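Local coordinates for periplasmic binding protein (PDB 5GJ3) that binds heme, two molecules in this structure, and probably delivers it from the periplasm to a membrane importer as part of bacterial heme acquisition, at residues G13-I18 with A90-P95; I19-M24 with E119-Q124; D200-L205 with P222-T227. All blocks are in the same frame, centred on the assembly; numbering follows the deposited sequence.

Interaction 1. Residues G13-I18 with A90-P95. With ZN (zinc ion), chain D.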
ATOM      1  N   GLY A  13      -4.500  -8.168  -1.303  1.00 17.48           N
ATOM      2  CA  GLY A  13      -5.199  -7.279  -0.365  1.00 16.76           C
ATOM      3  C   GLY A  13      -5.841  -6.029  -0.925  1.00 16.53           C
ATOM      4  O   GLY A  13      -6.937  -5.673  -0.509  1.00 14.54           O
ATOM      5  N   ASP A  14      -5.181  -5.345  -1.877  1.00 18.36           N
ATOM      6  CA  ASP A  14      -5.757  -4.150  -2.490  1.00 17.83           C
ATOM      7  C   ASP A  14      -6.968  -4.400  -3.450  1.00 18.80           C
ATOM      8  O   ASP A  14      -7.960  -3.620  -3.490  1.00 16.81           O
ATOM      9  CB  ASP A  14      -4.656  -3.315  -3.185  1.00 21.85           C
ATOM     10  CG  ASP A  14      -3.860  -4.090  -4.256  1.00 23.52           C
ATOM     11  OD1 ASP A  14      -3.823  -5.352  -4.246  1.00 25.26           O
ATOM     12  OD2 ASP A  14      -3.231  -3.418  -5.122  1.00 24.25           O
ATOM     13  N   ILE A  15      -6.918  -5.521  -4.179  1.00 17.47           N
ATOM     14  CA  ILE A  15      -8.072  -5.989  -4.977  1.00 15.69           C
ATOM     15  C   ILE A  15      -9.269  -6.333  -4.072  1.00 15.80           C
ATOM     16  O   ILE A  15     -10.404  -5.900  -4.325  1.00 17.66           O
ATOM     17  CB  ILE A  15      -7.649  -7.205  -5.806  1.00 15.41           C
ATOM     18  CG1 ILE A  15      -6.481  -6.781  -6.717  1.00 15.46           C
ATOM     19  CG2 ILE A  15      -8.851  -7.717  -6.601  1.00 16.77           C
ATOM     20  CD1 ILE A  15      -6.812  -5.648  -7.690  1.00 15.34           C
ATOM     21  N   THR A  16      -9.005  -7.054  -2.992  1.00 15.16           N
ATOM     22  CA  THR A  16     -10.059  -7.369  -2.010  1.00 16.05           C
ATOM     23  C   THR A  16     -10.734  -6.089  -1.480  1.00 16.82           C
ATOM     24  O   THR A  16     -11.953  -5.965  -1.493  1.00 16.91           O
ATOM     25  CB  THR A  16      -9.468  -8.168  -0.853  1.00 14.88           C
ATOM     26  OG1 THR A  16      -8.910  -9.390  -1.344  1.00 16.58           O
ATOM     27  CG2 THR A  16     -10.510  -8.440   0.277  1.00 16.30           C
ATOM     28  N   GLU A  17      -9.928  -5.112  -1.076  1.00 17.02           N
ATOM     29  CA  GLU A  17     -10.436  -3.846  -0.557  1.00 16.58           C
ATOM     30  C   GLU A  17     -11.325  -3.184  -1.591  1.00 16.83           C
ATOM     31  O   GLU A  17     -12.370  -2.610  -1.269  1.00 17.89           O
ATOM     32  CB  GLU A  17      -9.277  -2.917  -0.195  1.00 17.59           C
ATOM     33  CG  GLU A  17      -9.718  -1.487   0.058  1.00 20.91           C
ATOM     34  CD  GLU A  17      -8.658  -0.634   0.785  1.00 24.38           C
ATOM     35  OE1 GLU A  17      -7.596  -1.141   1.237  1.00 26.34           O
ATOM     36  OE2 GLU A  17      -8.918   0.558   0.938  1.00 25.31           O
ATOM     37  N   ILE A  18     -10.925  -3.280  -2.855  1.00 17.19           N
ATOM     38  CA  ILE A  18     -11.657  -2.628  -3.910  1.00 15.31           C
ATOM     39  C   ILE A  18     -13.022  -3.398  -4.108  1.00 16.16           C
ATOM     40  O   ILE A  18     -14.026  -2.768  -4.371  1.00 15.54           O
ATOM     41  CB  ILE A  18     -10.863  -2.648  -5.249  1.00 16.86           C
ATOM     42  CG1 ILE A  18      -9.730  -1.599  -5.231  1.00 16.97           C
ATOM     43  CG2 ILE A  18     -11.826  -2.390  -6.415  1.00 14.63           C
ATOM     44  CD1 ILE A  18      -8.741  -1.803  -6.374  1.00 19.10           C
ATOM     45  N   ALA A  90      -8.579 -13.467 -13.890  1.00 15.46           N
ATOM     46  CA  ALA A  90      -8.069 -12.258 -14.554  1.00 16.86           C
ATOM     47  C   ALA A  90      -7.049 -11.572 -13.639  1.00 16.83           C
ATOM     48  O   ALA A  90      -7.209 -11.585 -12.409  1.00 14.58           O
ATOM     49  CB  ALA A  90      -9.206 -11.316 -14.846  1.00 16.35           C
ATOM     50  N   ILE A  91      -6.015 -11.002 -14.242  1.00 15.15           N
ATOM     51  CA  ILE A  91      -4.957 -10.344 -13.504  1.00 15.62           C
ATOM     52  C   ILE A  91      -4.750  -8.969 -14.141  1.00 18.27           C
ATOM     53  O   ILE A  91      -4.675  -8.866 -15.350  1.00 19.14           O
ATOM     54  CB  ILE A  91      -3.614 -11.112 -13.614  1.00 16.15           C
ATOM     55  CG1 ILE A  91      -3.715 -12.509 -12.941  1.00 15.17           C
ATOM     56  CG2 ILE A  91      -2.408 -10.281 -13.035  1.00 15.25           C
ATOM     57  CD1 ILE A  91      -3.949 -12.441 -11.436  1.00 14.17           C
ATOM     58  N   THR A  92      -4.679  -7.928 -13.320  1.00 17.81           N
ATOM     59  CA  THR A  92      -4.403  -6.590 -13.817  1.00 18.60           C
ATOM     60  C   THR A  92      -3.001  -6.047 -13.445  1.00 18.40           C
ATOM     61  O   THR A  92      -2.337  -6.545 -12.530  1.00 17.81           O
ATOM     62  CB  THR A  92      -5.485  -5.618 -13.284  1.00 19.43           C
ATOM     63  OG1 THR A  92      -5.456  -4.418 -14.066  1.00 22.22           O
ATOM     64  CG2 THR A  92      -5.253  -5.301 -11.786  1.00 18.55           C
ATOM     65  N   ALA A  93      -2.543  -5.018 -14.147  1.00 19.10           N
ATOM     66  CA  ALA A  93      -1.268  -4.348 -13.787  1.00 19.61           C
ATOM     67  C   ALA A  93      -1.422  -3.627 -12.465  1.00 20.94           C
ATOM     68  O   ALA A  93      -2.536  -3.222 -12.080  1.00 21.41           O
ATOM     69  CB  ALA A  93      -0.845  -3.352 -14.878  1.00 19.28           C
ATOM     70  N   ASP A  94      -0.312  -3.420 -11.774  1.00 21.18           N
ATOM     71  CA  ASP A  94      -0.336  -2.561 -10.569  1.00 21.93           C
ATOM     72  C   ASP A  94       0.937  -1.720 -10.501  1.00 22.82           C
ATOM     73  O   ASP A  94       1.759  -1.978  -9.627  1.00 24.26           O
ATOM     74  CB  ASP A  94      -0.441  -3.443  -9.310  1.00 22.50           C
ATOM     75  CG  ASP A  94      -0.707  -2.635  -8.018  1.00 26.19           C
ATOM     76  OD1 ASP A  94      -1.027  -1.397  -8.057  1.00 25.56           O
ATOM     77  OD2 ASP A  94      -0.596  -3.278  -6.954  1.00 27.92           O
ATOM     78  N   PRO A  95       1.122  -0.761 -11.438  1.00 23.24           N
ATOM     79  CA  PRO A  95       2.300   0.108 -11.512  1.00 24.87           C
ATOM     80  C   PRO A  95       2.418   1.031 -10.256  1.00 26.18           C
ATOM     81  O   PRO A  95       1.410   1.314  -9.595  1.00 26.88           O
ATOM     82  CB  PRO A  95       2.022   0.939 -12.774  1.00 26.27           C
ATOM     83  CG  PRO A  95       0.504   1.027 -12.811  1.00 24.71           C
ATOM     84  CD  PRO A  95       0.139  -0.403 -12.473  1.00 24.67           C
TER
HETATM   85 ZN    ZN D 403      -1.712  -4.664  -5.938  1.00 30.05          ZN
HETATM   86  O   HOH W   1      -0.855  -6.101  -4.938  1.00 25.31           O

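Interaction 2. Residues I19-M24 with E119-Q124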
ATOM      1  N   ILE A  19     -13.041  -4.728  -4.004  1.00 15.79           N
ATOM      2  CA  ILE A  19     -14.306  -5.480  -4.201  1.00 17.14           C
ATOM      3  C   ILE A  19     -15.302  -5.011  -3.120  1.00 19.11           C
ATOM      4  O   ILE A  19     -16.491  -4.770  -3.427  1.00 18.95           O
ATOM      5  CB  ILE A  19     -14.087  -7.011  -4.111  1.00 16.57           C
ATOM      6  CG1 ILE A  19     -13.235  -7.512  -5.311  1.00 15.17           C
ATOM      7  CG2 ILE A  19     -15.413  -7.793  -4.062  1.00 16.06           C
ATOM      8  CD1 ILE A  19     -12.550  -8.853  -5.018  1.00 16.37           C
ATOM      9  N   PHE A  20     -14.811  -4.930  -1.870  1.00 17.87           N
ATOM     10  CA  PHE A  20     -15.662  -4.478  -0.746  1.00 19.23           C
ATOM     11  C   PHE A  20     -16.106  -3.019  -0.947  1.00 18.44           C
ATOM     12  O   PHE A  20     -17.261  -2.710  -0.745  1.00 21.38           O
ATOM     13  CB  PHE A  20     -14.955  -4.687   0.622  1.00 18.54           C
ATOM     14  CG  PHE A  20     -15.079  -6.108   1.162  1.00 19.13           C
ATOM     15  CD1 PHE A  20     -16.156  -6.466   1.974  1.00 19.16           C
ATOM     16  CD2 PHE A  20     -14.114  -7.059   0.882  1.00 17.05           C
ATOM     17  CE1 PHE A  20     -16.283  -7.752   2.450  1.00 20.21           C
ATOM     18  CE2 PHE A  20     -14.223  -8.350   1.366  1.00 19.13           C
ATOM     19  CZ  PHE A  20     -15.323  -8.706   2.145  1.00 21.05           C
ATOM     20  N   ALA A  21     -15.231  -2.145  -1.452  1.00 18.56           N
ATOM     21  CA  ALA A  21     -15.604  -0.742  -1.699  1.00 18.71           C
ATOM     22  C   ALA A  21     -16.629  -0.575  -2.789  1.00 21.36           C
ATOM     23  O   ALA A  21     -17.395   0.441  -2.827  1.00 20.41           O
ATOM     24  CB  ALA A  21     -14.362   0.103  -2.007  1.00 18.68           C
ATOM     25  N   LEU A  22     -16.680  -1.546  -3.705  1.00 20.57           N
ATOM     26  CA  LEU A  22     -17.677  -1.488  -4.776  1.00 21.53           C
ATOM     27  C   LEU A  22     -19.041  -2.054  -4.328  1.00 23.72           C
ATOM     28  O   LEU A  22     -20.024  -2.029  -5.089  1.00 27.33           O
ATOM     29  CB  LEU A  22     -17.168  -2.250  -6.037  1.00 20.74           C
ATOM     30  CG  LEU A  22     -16.074  -1.588  -6.862  1.00 20.81           C
ATOM     31  CD1 LEU A  22     -15.388  -2.566  -7.843  1.00 20.00           C
ATOM     32  CD2 LEU A  22     -16.598  -0.354  -7.613  1.00 21.99           C
ATOM     33  N   GLY A  23     -19.102  -2.608  -3.130  1.00 22.29           N
ATOM     34  CA  GLY A  23     -20.347  -3.166  -2.639  1.00 23.86           C
ATOM     35  C   GLY A  23     -20.545  -4.673  -2.820  1.00 30.07           C
ATOM     36  O   GLY A  23     -21.656  -5.167  -2.568  1.00 30.31           O
ATOM     37  N   MET A  24     -19.486  -5.421  -3.183  1.00 25.27           N
ATOM     38  CA  MET A  24     -19.626  -6.815  -3.643  1.00 23.12           C
ATOM     39  C   MET A  24     -18.935  -7.768  -2.695  1.00 21.63           C
ATOM     40  O   MET A  24     -18.638  -8.938  -3.031  1.00 19.62           O
ATOM     41  CB  MET A  24     -19.030  -6.963  -5.034  1.00 28.32           C
ATOM     42  CG  MET A  24     -19.654  -6.038  -6.067  1.00 30.95           C
ATOM     43  SD  MET A  24     -21.344  -6.519  -6.475  1.00 36.60           S
ATOM     44  CE  MET A  24     -21.113  -8.032  -7.417  1.00 33.60           C
ATOM     45  N   GLU A 119     -17.098   3.508 -12.298  1.00 23.07           N
ATOM     46  CA  GLU A 119     -16.871   4.939 -12.665  1.00 26.06           C
ATOM     47  C   GLU A 119     -17.126   5.903 -11.506  1.00 24.97           C
ATOM     48  O   GLU A 119     -16.355   6.831 -11.300  1.00 24.48           O
ATOM     49  CB  GLU A 119     -17.696   5.373 -13.885  1.00 30.20           C
ATOM     50  CG  GLU A 119     -17.307   4.648 -15.146  1.00 36.00           C
ATOM     51  CD  GLU A 119     -15.817   4.713 -15.427  1.00 40.34           C
ATOM     52  OE1 GLU A 119     -15.308   5.823 -15.668  1.00 44.37           O
ATOM     53  OE2 GLU A 119     -15.140   3.666 -15.401  1.00 42.69           O
ATOM     54  N   ARG A 120     -18.179   5.636 -10.744  1.00 24.74           N
ATOM     55  CA  ARG A 120     -18.494   6.379  -9.540  1.00 27.82           C
ATOM     56  C   ARG A 120     -17.366   6.242  -8.486  1.00 26.07           C
ATOM     57  O   ARG A 120     -16.897   7.246  -8.004  1.00 25.67           O
ATOM     58  CB  ARG A 120     -19.855   5.902  -8.985  1.00 34.73           C
ATOM     59  CG  ARG A 120     -20.531   6.775  -7.938  1.00 47.05           C
ATOM     60  CD  ARG A 120     -21.449   5.947  -7.007  1.00 55.88           C
ATOM     61  NE  ARG A 120     -22.511   5.206  -7.716  1.00 58.42           N
ATOM     62  CZ  ARG A 120     -23.113   4.092  -7.272  1.00 61.27           C
ATOM     63  NH1 ARG A 120     -22.766   3.542  -6.114  1.00 61.60           N
ATOM     64  NH2 ARG A 120     -24.059   3.507  -7.998  1.00 58.07           N
ATOM     65  N   LEU A 121     -16.931   5.032  -8.119  1.00 25.66           N
ATOM     66  CA  LEU A 121     -15.771   4.889  -7.210  1.00 22.55           C
ATOM     67  C   LEU A 121     -14.458   5.540  -7.724  1.00 22.47           C
ATOM     68  O   LEU A 121     -13.766   6.228  -6.951  1.00 22.70           O
ATOM     69  CB  LEU A 121     -15.551   3.425  -6.843  1.00 22.49           C
ATOM     70  CG  LEU A 121     -14.568   3.163  -5.710  1.00 23.74           C
ATOM     71  CD1 LEU A 121     -14.939   3.965  -4.447  1.00 23.31           C
ATOM     72  CD2 LEU A 121     -14.460   1.668  -5.414  1.00 23.49           C
ATOM     73  N   ALA A 122     -14.086   5.319  -8.992  1.00 20.79           N
ATOM     74  CA  ALA A 122     -12.852   5.900  -9.547  1.00 22.29           C
ATOM     75  C   ALA A 122     -12.893   7.445  -9.507  1.00 23.98           C
ATOM     76  O   ALA A 122     -11.895   8.059  -9.170  1.00 22.60           O
ATOM     77  CB  ALA A 122     -12.597   5.452 -10.982  1.00 19.38           C
ATOM     78  N   ALA A 123     -14.035   8.037  -9.881  1.00 21.17           N
ATOM     79  CA  ALA A 123     -14.235   9.514  -9.897  1.00 23.01           C
ATOM     80  C   ALA A 123     -14.047  10.087  -8.479  1.00 23.65           C
ATOM     81  O   ALA A 123     -13.437  11.125  -8.324  1.00 26.77           O
ATOM     82  CB  ALA A 123     -15.625   9.849 -10.429  1.00 22.81           C
ATOM     83  N   GLN A 124     -14.570   9.396  -7.468  1.00 22.93           N
ATOM     84  CA  GLN A 124     -14.392   9.799  -6.085  1.00 25.05           C
ATOM     85  C   GLN A 124     -12.943   9.675  -5.601  1.00 23.62           C
ATOM     86  O   GLN A 124     -12.441  10.559  -4.905  1.00 24.07           O
ATOM     87  CB  GLN A 124     -15.323   8.987  -5.185  1.00 26.25           C
ATOM     88  CG  GLN A 124     -15.297   9.361  -3.706  1.00 33.97           C
ATOM     89  CD  GLN A 124     -15.665  10.826  -3.393  1.00 42.68           C
ATOM     90  OE1 GLN A 124     -16.435  11.489  -4.132  1.00 45.62           O
ATOM     91  NE2 GLN A 124     -15.125  11.342  -2.270  1.00 39.95           N
TER

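Interaction 3. Residues D200-L205 with P222-T227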
ATOM      1  N   ASP A 200      13.847  15.021   7.981  1.00 15.71           N
ATOM      2  CA  ASP A 200      12.948  15.836   8.781  1.00 16.70           C
ATOM      3  C   ASP A 200      11.780  15.002   9.303  1.00 17.42           C
ATOM      4  O   ASP A 200      11.214  15.299  10.373  1.00 18.42           O
ATOM      5  CB  ASP A 200      12.356  16.962   7.885  1.00 17.35           C
ATOM      6  CG  ASP A 200      13.415  17.968   7.442  1.00 19.70           C
ATOM      7  OD1 ASP A 200      14.058  18.542   8.371  1.00 21.13           O
ATOM      8  OD2 ASP A 200      13.605  18.185   6.210  1.00 20.62           O
ATOM      9  N   VAL A 201      11.400  13.995   8.518  1.00 17.73           N
ATOM     10  CA  VAL A 201      10.296  13.058   8.848  1.00 19.80           C
ATOM     11  C   VAL A 201      10.770  11.620   8.669  1.00 18.68           C
ATOM     12  O   VAL A 201      11.357  11.291   7.665  1.00 18.04           O
ATOM     13  CB  VAL A 201       9.043  13.327   7.942  1.00 20.15           C
ATOM     14  CG1 VAL A 201       7.859  12.374   8.300  1.00 20.05           C
ATOM     15  CG2 VAL A 201       8.635  14.809   8.059  1.00 19.78           C
ATOM     16  N   LEU A 202      10.507  10.769   9.655  1.00 17.97           N
ATOM     17  CA  LEU A 202      10.638   9.330   9.479  1.00 19.57           C
ATOM     18  C   LEU A 202       9.257   8.696   9.211  1.00 19.48           C
ATOM     19  O   LEU A 202       8.327   8.796  10.029  1.00 20.28           O
ATOM     20  CB  LEU A 202      11.288   8.698  10.721  1.00 20.92           C
ATOM     21  CG  LEU A 202      12.774   9.084  10.842  1.00 22.58           C
ATOM     22  CD1 LEU A 202      13.260   8.875  12.257  1.00 24.76           C
ATOM     23  CD2 LEU A 202      13.631   8.280   9.868  1.00 23.77           C
ATOM     24  N   LEU A 203       9.129   8.072   8.054  1.00 19.28           N
ATOM     25  CA  LEU A 203       7.874   7.411   7.687  1.00 18.47           C
ATOM     26  C   LEU A 203       8.050   5.890   7.819  1.00 17.88           C
ATOM     27  O   LEU A 203       8.944   5.311   7.227  1.00 16.75           O
ATOM     28  CB  LEU A 203       7.460   7.822   6.261  1.00 19.12           C
ATOM     29  CG  LEU A 203       6.157   7.279   5.653  1.00 20.39           C
ATOM     30  CD1 LEU A 203       4.949   7.699   6.454  1.00 19.23           C
ATOM     31  CD2 LEU A 203       5.986   7.719   4.202  1.00 21.12           C
ATOM     32  N   VAL A 204       7.214   5.261   8.642  1.00 17.87           N
ATOM     33  CA  VAL A 204       7.312   3.820   8.901  1.00 20.05           C
ATOM     34  C   VAL A 204       5.933   3.116   8.840  1.00 20.99           C
ATOM     35  O   VAL A 204       4.888   3.764   8.817  1.00 22.18           O
ATOM     36  CB  VAL A 204       7.880   3.557  10.310  1.00 18.67           C
ATOM     37  CG1 VAL A 204       9.308   4.129  10.400  1.00 19.95           C
ATOM     38  CG2 VAL A 204       6.949   4.134  11.390  1.00 18.18           C
ATOM     39  N   LEU A 205       5.944   1.801   8.851  1.00 22.09           N
ATOM     40  CA  LEU A 205       4.662   1.061   8.988  1.00 24.83           C
ATOM     41  C   LEU A 205       4.314   0.817  10.469  1.00 27.89           C
ATOM     42  O   LEU A 205       5.236   0.675  11.322  1.00 25.94           O
ATOM     43  CB  LEU A 205       4.734  -0.228   8.218  1.00 20.60           C
ATOM     44  CG  LEU A 205       5.096  -0.002   6.753  1.00 24.01           C
ATOM     45  CD1 LEU A 205       5.270  -1.330   6.040  1.00 20.39           C
ATOM     46  CD2 LEU A 205       4.099   0.882   5.999  1.00 22.89           C
ATOM     47  N   PRO A 222      21.059   3.135  15.558  1.00 36.13           N
ATOM     48  CA  PRO A 222      22.170   4.124  15.510  1.00 34.17           C
ATOM     49  C   PRO A 222      21.914   5.206  14.465  1.00 31.94           C
ATOM     50  O   PRO A 222      21.427   4.900  13.385  1.00 32.44           O
ATOM     51  CB  PRO A 222      23.377   3.276  15.073  1.00 34.51           C
ATOM     52  CG  PRO A 222      23.043   1.881  15.519  1.00 37.86           C
ATOM     53  CD  PRO A 222      21.538   1.750  15.337  1.00 34.13           C
ATOM     54  N   GLY A 223      22.192   6.456  14.802  1.00 29.72           N
ATOM     55  CA  GLY A 223      22.044   7.545  13.837  1.00 31.57           C
ATOM     56  C   GLY A 223      20.673   8.212  13.818  1.00 30.00           C
ATOM     57  O   GLY A 223      20.579   9.422  13.586  1.00 29.96           O
ATOM     58  N   LEU A 224      19.604   7.457  14.103  1.00 29.40           N
ATOM     59  CA  LEU A 224      18.252   8.032  13.971  1.00 25.89           C
ATOM     60  C   LEU A 224      17.878   9.062  15.015  1.00 27.29           C
ATOM     61  O   LEU A 224      17.215  10.038  14.663  1.00 23.88           O
ATOM     62  CB  LEU A 224      17.133   6.976  13.883  1.00 24.57           C
ATOM     63  CG  LEU A 224      17.279   5.975  12.765  1.00 24.10           C
ATOM     64  CD1 LEU A 224      16.068   5.051  12.764  1.00 20.90           C
ATOM     65  CD2 LEU A 224      17.397   6.726  11.463  1.00 21.73           C
ATOM     66  N   ALA A 225      18.274   8.878  16.283  1.00 25.28           N
ATOM     67  CA  ALA A 225      17.901   9.874  17.322  1.00 27.28           C
ATOM     68  C   ALA A 225      18.404  11.301  16.996  1.00 28.34           C
ATOM     69  O   ALA A 225      17.793  12.283  17.402  1.00 26.18           O
ATOM     70  CB  ALA A 225      18.367   9.462  18.721  1.00 27.68           C
ATOM     71  N   ASP A 226      19.507  11.393  16.255  1.00 26.90           N
ATOM     72  CA  ASP A 226      20.149  12.687  16.038  1.00 29.75           C
ATOM     73  C   ASP A 226      19.803  13.318  14.664  1.00 27.86           C
ATOM     74  O   ASP A 226      20.235  14.441  14.411  1.00 25.34           O
ATOM     75  CB  ASP A 226      21.666  12.625  16.288  1.00 36.32           C
ATOM     76  CG  ASP A 226      22.017  12.536  17.800  1.00 42.03           C
ATOM     77  OD1 ASP A 226      21.132  12.716  18.670  1.00 44.69           O
ATOM     78  OD2 ASP A 226      23.197  12.276  18.133  1.00 52.75           O
ATOM     79  N   THR A 227      18.945  12.656  13.861  1.00 21.63           N
ATOM     80  CA  THR A 227      18.346  13.320  12.678  1.00 18.72           C
ATOM     81  C   THR A 227      17.415  14.454  13.096  1.00 17.63           C
ATOM     82  O   THR A 227      16.957  14.482  14.261  1.00 19.49           O
ATOM     83  CB  THR A 227      17.566  12.327  11.802  1.00 19.79           C
ATOM     84  OG1 THR A 227      16.508  11.733  12.583  1.00 17.74           O
ATOM     85  CG2 THR A 227      18.521  11.238  11.280  1.00 19.58           C
TER

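Interaction 1. Residues G13-I18 with A90-P95
Asp-14 and Asp-94 meet through a zinc ion. Metal coordination dominates: Asp-14 OD2 lies 2.1 Å from the zinc ZN, and Asp-94 OD2 lies 2.0 Å from ZN. The two side chains reach the metal from opposite directions, yet the OD2-ZN-OD2 angle is about 101°, near the tetrahedral value. Their carboxylate planes are turned 36° apart. Asp-14 OD2 and Asp-94 OD2 therefore stand 3.2 Å from each other, a spacing between two acid oxygens that the shared cation probably makes tolerable. Water 1, with its O 1.9 Å from ZN, and Asp-70 OD2 are the other close ligands, while Asp-14 OD1 stands farther off, 2.8 Å from ZN.

Hydrogen bonds orient the carboxylates. CG of Asp-14 sits between the backbone N and the carbonyl carbon (chi1 57°), which folds OD1 back over the start of the helix. There Ile-15 N donates to Asp-14 OD1 over 3.1 Å, a weak, bent bond, and water 1, at 3.1 Å from Asp-14 OD1, can donate to the same oxygen. Lys-104 is the second cation of the site: its NZ forms a salt bridge with Asp-94 OD1 and a hydrogen bond with Asp-14 OD2. Zinc and lysine together would probably favour the ionised form of both acids.

Apolar contact is slight. Ile-15 CD1 comes to 4.4 Å from Thr-92 CG2, and both side chains also touch the zinc ligand Asp-70.

Asp-14 belongs to the first turn of helix 13-21, Asp-94 lies just beyond strand 89-92, and Asp-70 ends strand 66-70. Together they make a three-aspartate, one-water zinc site at the C-terminal end of the parallel sheet of an alpha/beta lobe, with the Asp-14 side chain about 6 Å from a heme.

Interaction 2. Residues I19-M24 with E119-Q124
Leu-121, on helix 115-136, packs against Ala-21 and Leu-22 where helix 13-21 closes in a Schellman motif. The evidence for the motif is the positive phi of Gly-23, 96°, together with two backbone bonds into the last turn: Met-24 N to Ile-19 O at 3.1 Å and Gly-23 N to Phe-20 O at 3.0 Å. Such a backbone angle brings a carbonyl close to where a CB would stand, which suits a glycine.

The contact is read most directly along Leu-121. Its CB is directed at segment 19-24 and already has a partner, Leu-22 CD2, at 4.0 Å. CG then stands opposite the backbone N and beside the carbonyl carbon (chi1 -169°), carrying the branch toward Ala-21 and Leu-22. Of the two methyl groups, CD2 makes the close approaches, wedged between two neighbouring residues of segment 19-24. One is Ala-21, whose CB points at Leu-121 and reaches CD2 at 3.8 Å. The other is Leu-22, which leaves its backbone along the interface and swings its CD2 methyl in, so that the two leucine side chains cross at a slant.

Helix 100-111 adds Ile-105 against Leu-121 and Val-108 against Leu-22, so the patch joins three helices of one lobe. Ala-21 lies at its solvent-facing margin and Leu-22 is buried. The tightest point is methyl to methyl: Leu-121 CD2 stands 3.7 Å from Leu-22 CD2 and 3.9 Å from Leu-22 CG.

Interaction 3. Residues D200-L205 with P222-T227
The carbonyl oxygen of Leu-224 is gripped twice by Thr-227: OG1 of Thr-227 donates to Leu-224 O at 2.8 Å, and the backbone N of Thr-227 donates to Leu-224 O at 3.2 Å. The hydroxyl arrives in the carbonyl plane, with a C=O...OG1 angle of 147°. The same OG1 accepts from Gly-230 N, so Thr-227 is the N-cap of helix 228-232 while pinning the turn that leads into it.

This pinned turn presents two groups to Leu-202 of strand 201-205. Leu-202 points its CB at the loop, and its two methyls divide the work: CD2 lies 4.4 Å from Leu-224 CD2, and CD1 lies 4.3 Å from Thr-227 OG1. These are loose van der Waals approaches between three buried residues, with Leu-148 of strand 144-151 touching both leucines.

Backbone bonds of Leu-202 to Arg-234 and Ile-236 place its strand beside strand 235-238. Since these two strands are parallel and adjacent, with helices 206-211, 214-218 and 228-232 between them in sequence, the contact packs a loop of a beta-alpha-beta crossover onto its own sheet.

In the fold
From the N terminus, helix 13-21 serves two contacts in turn. Its first turns enter interaction 1, which closes a 71-residue loop by joining the helix to the end of edge strand 89-92. Its C-terminal end enters interaction 2, which closes a 94-residue loop onto helix 115-136. Because segment 90-95 falls between segments 19-24 and 119-124, while segment 13-18 comes before them all, the two loops cross rather than nest, and their centres are 13 Å apart. Interaction 3 follows in series, a short loop of 16 residues within the other, mixed-sheet lobe. Its centre lies 31 Å from that of interaction 1, on the opposite side of the chain's centre. Neither lobe's contacts touch the other's.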